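Local coordinates for cellulosomal-scaffolding protein A (Clostridium thermocellum, PDB 4B9F) that probably binds crystalline cellulose through this family 3a carbohydrate-binding module of the cellulosome scaffold, at residues A31-Y43 and E137-L149. Residues are numbered along the deposited sequence; the frame is centred on the assembly and turned at random. Where two conformers were deposited one is given.
Sequences AIDLSKLTLRYYY and EWDQVTAYLNGVL
The guanidinium of Arg40 lies flat over one face of the Tyr144 ring, a cation-pi stack in which CZ of Arg40 sits 3.9 Å from the centroid of the Tyr144 ring and the two planes are inclined by only 22°. An Arg40 chain extended from CG to NE lays the group across the ring, with NH2 over the ring centre and NE just outside the rim, nearest to CE1 of Tyr144. On the same face of the sheet, Tyr42 OH and Thr142 OG1 share a hydrogen bond of 2.8 Å, either hydroxyl being a possible donor. Thr142 holds OG1 between its backbone N and carbonyl carbon (chi1 55°), where it also packs against CB of Arg40.

Beneath these side chains strands 37-43 and 142-145 run antiparallel, in a five-stranded sheet of the beta-sandwich expected of a family 3 module. Thr38 and Tyr144 form a hydrogen-bonded pair, with Thr38 N 2.8 Å from Tyr144 O and the reciprocal bond nearly as short. The Arg40-Thr142 pair is less even: Arg40 N meets Thr142 O at 2.9 Å, whereas the return bond from Thr142 N to Arg40 O is weak at 3.4 Å. Strand 88-96 flanks the other edge of 37-43.

The opposite face is apolar. CD2 of Leu39 reaches CB of Ala143 at 3.7 Å, and Leu39 continues onto Phe22 and Val24 of strand 20-26 in the facing sheet. CD1 of Leu145 meets CG2 of Ile32 at 3.6 Å, bringing the short strand 32-33 against the hairpin. At that hairpin's type I' turn, from Leu145 to Val148, Asn146 N donates to Lys36 O, and a water bridges Lys36 O, Thr38 OG1 and Gly147 N.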
loop_
_atom_site.group_PDB
_atom_site.type_symbol
_atom_site.label_atom_id
_atom_site.label_comp_id
_atom_site.label_asym_id
_atom_site.label_seq_id
_atom_site.Cartn_x
_atom_site.Cartn_y
_atom_site.Cartn_z
ATOM N N ALA A 31 4.401 1.605 -20.726
ATOM C CA ALA A 31 3.470 0.963 -19.807
ATOM C C ALA A 31 4.172 0.098 -18.764
ATOM O O ALA A 31 5.273 -0.415 -18.996
ATOM C CB ALA A 31 2.443 0.144 -20.586
ATOM N N ILE A 32 3.528 -0.032 -17.610
ATOM C CA ILE A 32 3.984 -0.878 -16.518
ATOM C C ILE A 32 2.979 -2.008 -16.309
ATOM O O ILE A 32 1.770 -1.782 -16.292
ATOM C CB ILE A 32 4.114 -0.060 -15.216
ATOM C CG1 ILE A 32 5.263 0.950 -15.329
ATOM C CG2 ILE A 32 4.322 -0.969 -14.013
ATOM C CD1 ILE A 32 5.320 1.939 -14.181
ATOM N N ASP A 33 3.492 -3.226 -16.178
ATOM C CA ASP A 33 2.690 -4.415 -15.912
ATOM C C ASP A 33 2.384 -4.473 -14.418
ATOM O O ASP A 33 3.276 -4.742 -13.617
ATOM C CB ASP A 33 3.497 -5.649 -16.336
ATOM C CG ASP A 33 2.735 -6.947 -16.178
ATOM O OD1 ASP A 33 1.664 -6.967 -15.540
ATOM O OD2 ASP A 33 3.228 -7.973 -16.694
ATOM N N LEU A 34 1.131 -4.221 -14.042
ATOM C CA LEU A 34 0.759 -4.207 -12.626
ATOM C C LEU A 34 0.938 -5.560 -11.944
ATOM O O LEU A 34 1.130 -5.619 -10.731
ATOM C CB LEU A 34 -0.678 -3.725 -12.437
ATOM C CG LEU A 34 -0.880 -2.218 -12.549
ATOM C CD1 LEU A 34 -2.349 -1.896 -12.317
ATOM C CD2 LEU A 34 -0.012 -1.473 -11.549
ATOM N N SER A 35 0.871 -6.646 -12.712
ATOM C CA SER A 35 1.061 -7.970 -12.131
ATOM C C SER A 35 2.476 -8.140 -11.579
ATOM O O SER A 35 2.743 -9.088 -10.838
ATOM C CB SER A 35 0.725 -9.082 -13.139
ATOM O OG SER A 35 1.741 -9.230 -14.115
ATOM N N LYS A 36 3.372 -7.221 -11.942
ATOM C CA LYS A 36 4.748 -7.240 -11.447
ATOM C C LYS A 36 5.015 -6.195 -10.362
ATOM O O LYS A 36 6.114 -6.146 -9.816
ATOM C CB LYS A 36 5.733 -7.006 -12.598
ATOM C CG LYS A 36 5.488 -7.850 -13.831
ATOM C CD LYS A 36 5.773 -9.313 -13.568
ATOM C CE LYS A 36 5.761 -10.101 -14.871
ATOM N NZ LYS A 36 6.011 -11.551 -14.659
ATOM N N LEU A 37 4.023 -5.360 -10.048
ATOM C CA LEU A 37 4.212 -4.267 -9.098
ATOM C C LEU A 37 3.826 -4.681 -7.689
ATOM O O LEU A 37 2.753 -5.242 -7.472
ATOM C CB LEU A 37 3.378 -3.055 -9.500
ATOM C CG LEU A 37 3.508 -1.827 -8.595
ATOM C CD1 LEU A 37 4.922 -1.243 -8.645
ATOM C CD2 LEU A 37 2.482 -0.770 -8.980
ATOM N N THR A 38 4.708 -4.422 -6.728
ATOM C CA THR A 38 4.347 -4.627 -5.331
ATOM C C THR A 38 4.623 -3.361 -4.526
ATOM O O THR A 38 5.522 -2.580 -4.869
ATOM C CB THR A 38 5.083 -5.819 -4.700
ATOM O OG1 THR A 38 6.491 -5.640 -4.864
ATOM C CG2 THR A 38 4.648 -7.133 -5.343
ATOM N N LEU A 39 3.833 -3.159 -3.472
ATOM C CA LEU A 39 3.942 -2.005 -2.595
ATOM C C LEU A 39 4.088 -2.508 -1.170
ATOM O O LEU A 39 3.436 -3.492 -0.788
ATOM C CB LEU A 39 2.674 -1.148 -2.698
ATOM C CG LEU A 39 2.269 -0.738 -4.116
ATOM C CD1 LEU A 39 0.889 -0.067 -4.112
ATOM C CD2 LEU A 39 3.291 0.185 -4.730
ATOM N N ARG A 40 4.912 -1.840 -0.366
ATOM C CA ARG A 40 5.107 -2.276 1.012
ATOM C C ARG A 40 4.757 -1.182 2.001
ATOM O O ARG A 40 5.166 -0.021 1.840
ATOM C CB ARG A 40 6.553 -2.730 1.253
ATOM C CG ARG A 40 6.977 -3.888 0.413
ATOM C CD ARG A 40 8.373 -4.370 0.760
ATOM N NE ARG A 40 8.770 -5.402 -0.184
ATOM C CZ ARG A 40 9.975 -5.955 -0.235
ATOM N NH1 ARG A 40 10.915 -5.600 0.634
ATOM N NH2 ARG A 40 10.233 -6.876 -1.154
ATOM N N TYR A 41 3.990 -1.577 3.021
ATOM C CA TYR A 41 3.644 -0.731 4.151
ATOM C C TYR A 41 4.210 -1.382 5.418
ATOM O O TYR A 41 3.769 -2.460 5.810
ATOM C CB TYR A 41 2.116 -0.575 4.250
ATOM C CG TYR A 41 1.709 0.293 5.417
ATOM C CD1 TYR A 41 1.676 1.677 5.295
ATOM C CD2 TYR A 41 1.391 -0.261 6.660
ATOM C CE1 TYR A 41 1.335 2.486 6.363
ATOM C CE2 TYR A 41 1.047 0.543 7.734
ATOM C CZ TYR A 41 1.021 1.917 7.575
ATOM O OH TYR A 41 0.696 2.749 8.613
ATOM N N TYR A 42 5.187 -0.721 6.041
ATOM C CA TYR A 42 5.916 -1.292 7.167
ATOM C C TYR A 42 5.353 -0.831 8.499
ATOM O O TYR A 42 5.053 0.353 8.690
ATOM C CB TYR A 42 7.382 -0.872 7.107
ATOM C CG TYR A 42 8.091 -1.150 5.810
ATOM C CD1 TYR A 42 8.702 -2.382 5.583
ATOM C CD2 TYR A 42 8.223 -0.159 4.839
ATOM C CE1 TYR A 42 9.400 -2.628 4.408
ATOM C CE2 TYR A 42 8.916 -0.399 3.653
ATOM C CZ TYR A 42 9.503 -1.635 3.452
ATOM O OH TYR A 42 10.212 -1.859 2.294
ATOM N N TYR A 43 5.256 -1.752 9.447
ATOM C CA TYR A 43 4.677 -1.432 10.739
ATOM C C TYR A 43 5.097 -2.450 11.788
ATOM O O TYR A 43 5.786 -3.424 11.484
ATOM C CB TYR A 43 3.142 -1.375 10.618
ATOM C CG TYR A 43 2.483 -2.707 10.290
ATOM C CD1 TYR A 43 2.508 -3.225 8.996
ATOM C CD2 TYR A 43 1.834 -3.440 11.276
ATOM C CE1 TYR A 43 1.909 -4.448 8.694
ATOM C CE2 TYR A 43 1.236 -4.662 10.989
ATOM C CZ TYR A 43 1.271 -5.159 9.695
ATOM O OH TYR A 43 0.673 -6.360 9.392
ATOM N N GLU A 137 3.623 12.867 -1.165
ATOM C CA GLU A 137 4.801 12.120 -1.547
ATOM C C GLU A 137 5.466 11.626 -0.272
ATOM O O GLU A 137 5.720 12.402 0.644
ATOM C CB GLU A 137 5.741 13.021 -2.334
ATOM C CG GLU A 137 6.751 12.272 -3.176
ATOM C CD GLU A 137 7.417 13.172 -4.195
ATOM O OE1 GLU A 137 7.821 14.292 -3.822
ATOM O OE2 GLU A 137 7.523 12.766 -5.371
ATOM N N TRP A 138 5.730 10.329 -0.202
ATOM C CA TRP A 138 6.162 9.723 1.049
ATOM C C TRP A 138 7.185 8.644 0.759
ATOM O O TRP A 138 6.900 7.688 0.039
ATOM C CB TRP A 138 4.936 9.113 1.722
ATOM C CG TRP A 138 5.119 8.495 3.074
ATOM C CD1 TRP A 138 4.680 7.261 3.465
ATOM C CD2 TRP A 138 5.726 9.088 4.231
ATOM N NE1 TRP A 138 4.976 7.046 4.788
ATOM C CE2 TRP A 138 5.620 8.149 5.283
ATOM C CE3 TRP A 138 6.345 10.320 4.485
ATOM C CZ2 TRP A 138 6.113 8.400 6.562
ATOM C CZ3 TRP A 138 6.838 10.564 5.756
ATOM C CH2 TRP A 138 6.722 9.607 6.779
ATOM N N ASP A 139 8.378 8.790 1.318
ATOM C CA ASP A 139 9.435 7.841 1.017
ATOM C C ASP A 139 9.592 6.737 2.069
ATOM O O ASP A 139 10.567 5.990 2.025
ATOM C CB ASP A 139 10.771 8.552 0.746
ATOM C CG ASP A 139 11.275 9.340 1.939
ATOM O OD1 ASP A 139 10.647 9.293 3.016
ATOM O OD2 ASP A 139 12.324 10.005 1.795
ATOM N N GLN A 140 8.637 6.615 2.997
ATOM C CA GLN A 140 8.699 5.532 3.975
ATOM C C GLN A 140 7.752 4.391 3.647
ATOM O O GLN A 140 7.493 3.535 4.487
ATOM C CB GLN A 140 8.536 6.040 5.414
ATOM C CG GLN A 140 9.644 7.052 5.751
ATOM C CD GLN A 140 9.711 7.496 7.211
ATOM O OE1 GLN A 140 9.111 6.899 8.110
ATOM N NE2 GLN A 140 10.465 8.561 7.449
ATOM N N VAL A 141 7.244 4.396 2.416
ATOM C CA VAL A 141 6.668 3.202 1.802
ATOM C C VAL A 141 7.501 2.917 0.552
ATOM O O VAL A 141 8.152 3.817 0.025
ATOM C CB VAL A 141 5.176 3.370 1.417
ATOM C CG1 VAL A 141 4.300 3.479 2.666
ATOM C CG2 VAL A 141 4.984 4.564 0.492
ATOM N N THR A 142 7.510 1.669 0.101
ATOM C CA THR A 142 8.346 1.295 -1.032
ATOM C C THR A 142 7.540 0.597 -2.125
ATOM O O THR A 142 6.427 0.095 -1.883
ATOM C CB THR A 142 9.497 0.381 -0.590
ATOM O OG1 THR A 142 8.955 -0.750 0.100
ATOM C CG2 THR A 142 10.444 1.133 0.341
ATOM N N ALA A 143 8.111 0.574 -3.327
ATOM C CA ALA A 143 7.513 -0.101 -4.467
ATOM C C ALA A 143 8.587 -0.857 -5.220
ATOM O O ALA A 143 9.724 -0.374 -5.355
ATOM C CB ALA A 143 6.819 0.894 -5.391
ATOM N N TYR A 144 8.211 -2.039 -5.707
ATOM C CA TYR A 144 9.106 -2.922 -6.450
ATOM C C TYR A 144 8.423 -3.343 -7.740
ATOM O O TYR A 144 7.216 -3.580 -7.755
ATOM C CB TYR A 144 9.455 -4.167 -5.628
ATOM C CG TYR A 144 10.214 -3.858 -4.359
ATOM C CD1 TYR A 144 9.563 -3.332 -3.249
ATOM C CD2 TYR A 144 11.589 -4.079 -4.270
ATOM C CE1 TYR A 144 10.249 -3.025 -2.093
ATOM C CE2 TYR A 144 12.287 -3.784 -3.114
ATOM C CZ TYR A 144 11.614 -3.257 -2.031
ATOM O OH TYR A 144 12.297 -2.948 -0.883
ATOM N N LEU A 145 9.196 -3.425 -8.820
ATOM C CA LEU A 145 8.671 -3.916 -10.088
ATOM C C LEU A 145 9.475 -5.157 -10.441
ATOM O O LEU A 145 10.691 -5.076 -10.631
ATOM C CB LEU A 145 8.804 -2.847 -11.176
ATOM C CG LEU A 145 8.074 -3.100 -12.495
ATOM C CD1 LEU A 145 6.567 -3.239 -12.265
ATOM C CD2 LEU A 145 8.362 -1.984 -13.491
ATOM N N ASN A 146 8.798 -6.300 -10.500
ATOM C CA ASN A 146 9.464 -7.584 -10.684
ATOM C C ASN A 146 10.573 -7.789 -9.650
ATOM O O ASN A 146 11.636 -8.330 -9.961
ATOM C CB ASN A 146 10.010 -7.712 -12.109
ATOM C CG ASN A 146 10.142 -9.153 -12.557
ATOM O OD1 ASN A 146 9.544 -10.055 -11.971
ATOM N ND2 ASN A 146 10.922 -9.376 -13.608
ATOM N N GLY A 147 10.320 -7.333 -8.424
ATOM C CA GLY A 147 11.260 -7.506 -7.328
ATOM C C GLY A 147 12.381 -6.483 -7.278
ATOM O O GLY A 147 13.237 -6.538 -6.386
ATOM N N VAL A 148 12.388 -5.564 -8.240
ATOM C CA VAL A 148 13.413 -4.524 -8.320
ATOM C C VAL A 148 12.848 -3.213 -7.777
ATOM O O VAL A 148 11.812 -2.745 -8.236
ATOM C CB VAL A 148 13.855 -4.300 -9.776
ATOM C CG1 VAL A 148 14.861 -3.162 -9.863
ATOM C CG2 VAL A 148 14.440 -5.583 -10.366
ATOM N N LEU A 149 13.528 -2.629 -6.796
ATOM C CA LEU A 149 13.043 -1.402 -6.174
ATOM C C LEU A 149 12.895 -0.279 -7.202
ATOM O O LEU A 149 13.810 -0.012 -7.980
ATOM C CB LEU A 149 13.965 -0.971 -5.031
ATOM C CG LEU A 149 13.442 0.215 -4.212
ATOM C CD1 LEU A 149 13.793 0.028 -2.757
ATOM C CD2 LEU A 149 13.980 1.542 -4.714
HETATM O O HOH W 1 7.556 -6.665 -7.356
#